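Local coordinates for protein putative acetyltransferase (Streptococcus mutans, PDB 4E2A) that probably transfers an acyl group, as GNAT-family acyltransferases do, from an acyl-CoA donor to an acceptor, at residues Q45-L48 and S49-Q52; A150-R153 and A154-G158. All blocks are in the same frame, centred on the assembly; numbering follows the deposited sequence.

Overall arrangement
The two contacts are separate: their centres lie about 24 Å apart and their nearest atoms about 15 Å apart, and they belong to different helices flanking the mixed sheet. Contact 1, a surface site, takes in the end of the loop after strand 38-42 and the first turn of helix 48-63. Contact 2 is partly buried and covers the last turns of helix 142-157, within the beta-alpha-beta unit of strands 125-133 and 161-167. Both rest on i to i+4 backbone bonds, but the ends differ. At 45-52 waters meet amide groups of the first turn, whereas at 150-158 the chain winds up through i+3 bonds and a glycine with positive phi.

Contact 1: residues Q45-L48 and S49-Q52; sequences QDEL and SLLQ
Glu47 and Leu50 meet through the carbonyl of Glu47, the N-cap residue of helix 48-63: CB of Leu50 lies 3.3 Å from Glu47 O. That oxygen also takes the amide of Leu51 at 2.8 Å from N to O, with an N-H...O angle of 169°. One residue on, Gln52 N reaches Leu48 O at 3.0 Å with an angle of 160°. Two waters serve the earlier amides. Water 1 accepts from Leu50 N at 2.8 Å and reaches back weakly to Asp46 O; water 2 accepts from Ser49 N at 3.3 Å and makes another weak bond to Asp46 O. The Glu47 side chain, with CG beside its backbone N (chi1 -57°), runs alongside Leu50, OE2 coming 4.1 Å from CD2. Its carboxylate is placed from outside: OE1 accepts from Asn44 N and pairs with Arg41. Phe98 of strand 94-101 touches Glu47, Leu50 and Leu51, while Leu48 and Gln52 pack on Leu82 and Leu85. Water thus accepts from the amides of Ser49 and Leu50, while the carboxylate of Glu47 is turned to Asn44 N and Arg41, and the salt bridge probably favours an ionised Glu47.

Contact 2: residues A150-R153 and A154-G158; sequences ALER and AQISG
Ile156 N donates to Glu152 O at 2.9 Å with an N-H...O angle of 166°, the shortest of the i to i+4 bonds in the closing turns of helix 142-157. This helix connects strands 125-133 and 161-167 in the beta-alpha-beta unit of a GNAT-type fold. The two preceding bonds, Ala154 N to Ala150 O and Gln155 N to Leu151 O, are each 3.0 Å. At the end the pattern loosens: the amide of Ser157 is divided between Arg153 O, 3.0 Å from Ser157 N in a bond made weak by an angle of 121°, and Ala154 O, three residues back. Gly158 N makes a weak bond to Gln155 O, likewise three residues back, and Gly158 leaves the helix with positive phi.

On the outer face Glu152 and Ile156 cross obliquely. Glu152 has CG anti to its nitrogen and bends at chi2 (55°), which brings OE2 3.5 Å from both CG1 and CD1 of Ile156; a carboxylate oxygen against methyl and methylene groups is a van der Waals contact. CB of Gln155 lies 4.0 Å from Glu152 OE1. The inner face is nonpolar: Ala150 and Leu151 touch Ile128, and Ala154 touches Phe126, both on strand 125-133, while Leu151 also meets Tyr180 and Phe182. Arg153 NH2 forms a long, weak ion pair with Glu95. Ser157 OG accepts from Leu159 N beyond the turn and also approaches Ala154 O, at a separation so short that its exact value is doubtful. Within the turns the methyl CB of Ala154 sits 3.4 Å from Leu151 O.

Contact 1: residues Q45-L48 and S49-Q52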
# COMPACT_ATOMS: atom_id res chain seq x y z
N GLN B 45 23.92 13.66 -11.73
CA GLN B 45 23.34 14.70 -10.89
C GLN B 45 22.64 15.78 -11.73
O GLN B 45 21.57 16.25 -11.37
CB GLN B 45 24.39 15.34 -9.97
CG GLN B 45 24.69 14.56 -8.68
CD GLN B 45 23.56 14.64 -7.65
OE1 GLN B 45 22.44 15.04 -7.96
NE2 GLN B 45 23.87 14.27 -6.41
N ASP B 46 23.24 16.14 -12.85
CA ASP B 46 22.67 17.18 -13.71
C ASP B 46 21.59 16.69 -14.68
O ASP B 46 21.18 17.42 -15.60
CB ASP B 46 23.78 17.93 -14.46
CG ASP B 46 24.42 17.08 -15.54
OD1 ASP B 46 24.34 15.84 -15.46
OD2 ASP B 46 25.01 17.66 -16.48
N GLU B 47 21.11 15.47 -14.48
CA GLU B 47 20.04 14.91 -15.32
C GLU B 47 18.73 14.74 -14.54
O GLU B 47 17.81 14.03 -14.97
CB GLU B 47 20.49 13.58 -15.94
CG GLU B 47 21.77 13.72 -16.77
CD GLU B 47 22.21 12.42 -17.45
OE1 GLU B 47 22.55 11.45 -16.73
OE2 GLU B 47 22.22 12.38 -18.70
N LEU B 48 18.64 15.37 -13.38
CA LEU B 48 17.43 15.26 -12.55
C LEU B 48 16.15 15.60 -13.34
O LEU B 48 15.13 14.89 -13.25
CB LEU B 48 17.58 16.13 -11.30
CG LEU B 48 16.40 16.20 -10.33
CD1 LEU B 48 16.19 14.87 -9.67
CD2 LEU B 48 16.64 17.28 -9.26
N SER B 49 16.18 16.66 -14.13
CA SER B 49 14.99 17.07 -14.86
C SER B 49 14.67 16.10 -15.98
O SER B 49 13.56 15.80 -16.23
CB SER B 49 15.14 18.48 -15.42
OG SER B 49 15.37 19.41 -14.40
N LEU B 50 15.71 15.60 -16.60
CA LEU B 50 15.59 14.57 -17.59
C LEU B 50 14.90 13.33 -17.00
O LEU B 50 13.94 12.85 -17.50
CB LEU B 50 16.97 14.28 -18.15
CG LEU B 50 17.07 13.25 -19.23
CD1 LEU B 50 15.95 13.29 -20.22
CD2 LEU B 50 18.40 13.23 -19.87
N LEU B 51 15.36 12.90 -15.86
CA LEU B 51 14.75 11.80 -15.16
C LEU B 51 13.27 12.02 -14.86
O LEU B 51 12.49 11.16 -15.09
CB LEU B 51 15.51 11.54 -13.89
CG LEU B 51 14.95 10.46 -13.00
CD1 LEU B 51 14.87 9.15 -13.68
CD2 LEU B 51 15.57 10.40 -11.66
N GLN B 52 12.93 13.19 -14.36
CA GLN B 52 11.53 13.48 -14.04
C GLN B 52 10.71 13.32 -15.32
O GLN B 52 9.63 12.72 -15.32
CB GLN B 52 11.38 14.91 -13.45
CG GLN B 52 9.93 15.36 -13.28
CD GLN B 52 9.79 16.80 -12.78
OE1 GLN B 52 10.20 17.74 -13.46
NE2 GLN B 52 9.22 16.97 -11.57
O HOH W 1 17.99 17.27 -16.81
O HOH W 2 18.78 18.65 -14.17

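Contact 2: residues A150-R153 and A154-G158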
# COMPACT_ATOMS: atom_id res chain seq x y z
N ALA B 150 20.19 -5.42 -14.31
CA ALA B 150 19.77 -5.40 -12.91
C ALA B 150 20.17 -6.67 -12.16
O ALA B 150 20.65 -6.58 -11.02
CB ALA B 150 18.26 -5.16 -12.78
N LEU B 151 19.97 -7.83 -12.78
CA LEU B 151 20.37 -9.12 -12.18
C LEU B 151 21.88 -9.23 -11.97
O LEU B 151 22.34 -9.82 -10.98
CB LEU B 151 19.90 -10.29 -13.05
CG LEU B 151 18.40 -10.39 -13.27
CD1 LEU B 151 18.08 -11.57 -14.17
CD2 LEU B 151 17.66 -10.50 -11.92
N GLU B 152 22.65 -8.70 -12.91
CA GLU B 152 24.11 -8.70 -12.75
C GLU B 152 24.57 -7.75 -11.63
O GLU B 152 25.45 -8.09 -10.84
CB GLU B 152 24.81 -8.41 -14.07
CG GLU B 152 26.32 -8.46 -13.97
CD GLU B 152 26.85 -9.79 -13.43
OE1 GLU B 152 26.16 -10.83 -13.55
OE2 GLU B 152 27.98 -9.79 -12.87
N ARG B 153 23.95 -6.57 -11.52
CA ARG B 153 24.22 -5.70 -10.38
C ARG B 153 23.96 -6.43 -9.06
O ARG B 153 24.73 -6.32 -8.10
CB ARG B 153 23.40 -4.40 -10.45
CG ARG B 153 23.89 -3.42 -11.50
CD ARG B 153 25.34 -3.02 -11.25
NE ARG B 153 25.53 -2.33 -9.97
CZ ARG B 153 26.72 -1.90 -9.53
NH1 ARG B 153 27.82 -2.11 -10.25
NH2 ARG B 153 26.81 -1.28 -8.36
N ALA B 154 22.86 -7.17 -9.02
CA ALA B 154 22.49 -7.92 -7.83
C ALA B 154 23.56 -8.95 -7.49
O ALA B 154 23.93 -9.12 -6.32
CB ALA B 154 21.14 -8.62 -8.02
N GLN B 155 24.04 -9.64 -8.52
CA GLN B 155 25.08 -10.65 -8.35
C GLN B 155 26.35 -10.01 -7.77
O GLN B 155 26.93 -10.50 -6.80
CB GLN B 155 25.39 -11.29 -9.69
CG GLN B 155 25.91 -12.72 -9.60
CD GLN B 155 24.88 -13.71 -9.06
OE1 GLN B 155 23.80 -13.88 -9.65
NE2 GLN B 155 25.20 -14.36 -7.95
N ILE B 156 26.75 -8.88 -8.34
CA ILE B 156 27.93 -8.16 -7.90
C ILE B 156 27.80 -7.57 -6.48
O ILE B 156 28.80 -7.29 -5.81
CB ILE B 156 28.27 -7.05 -8.92
CG1 ILE B 156 28.84 -7.68 -10.20
CG2 ILE B 156 29.24 -6.02 -8.35
CD1 ILE B 156 28.91 -6.74 -11.38
N SER B 157 26.57 -7.41 -6.00
CA SER B 157 26.32 -6.77 -4.71
C SER B 157 26.79 -7.65 -3.55
O SER B 157 27.04 -7.17 -2.45
CB SER B 157 24.84 -6.48 -4.53
OG SER B 157 24.11 -7.68 -4.30
N GLY B 158 26.88 -8.95 -3.81
CA GLY B 158 27.28 -9.90 -2.80
C GLY B 158 26.16 -10.22 -1.82
O GLY B 158 26.39 -10.92 -0.84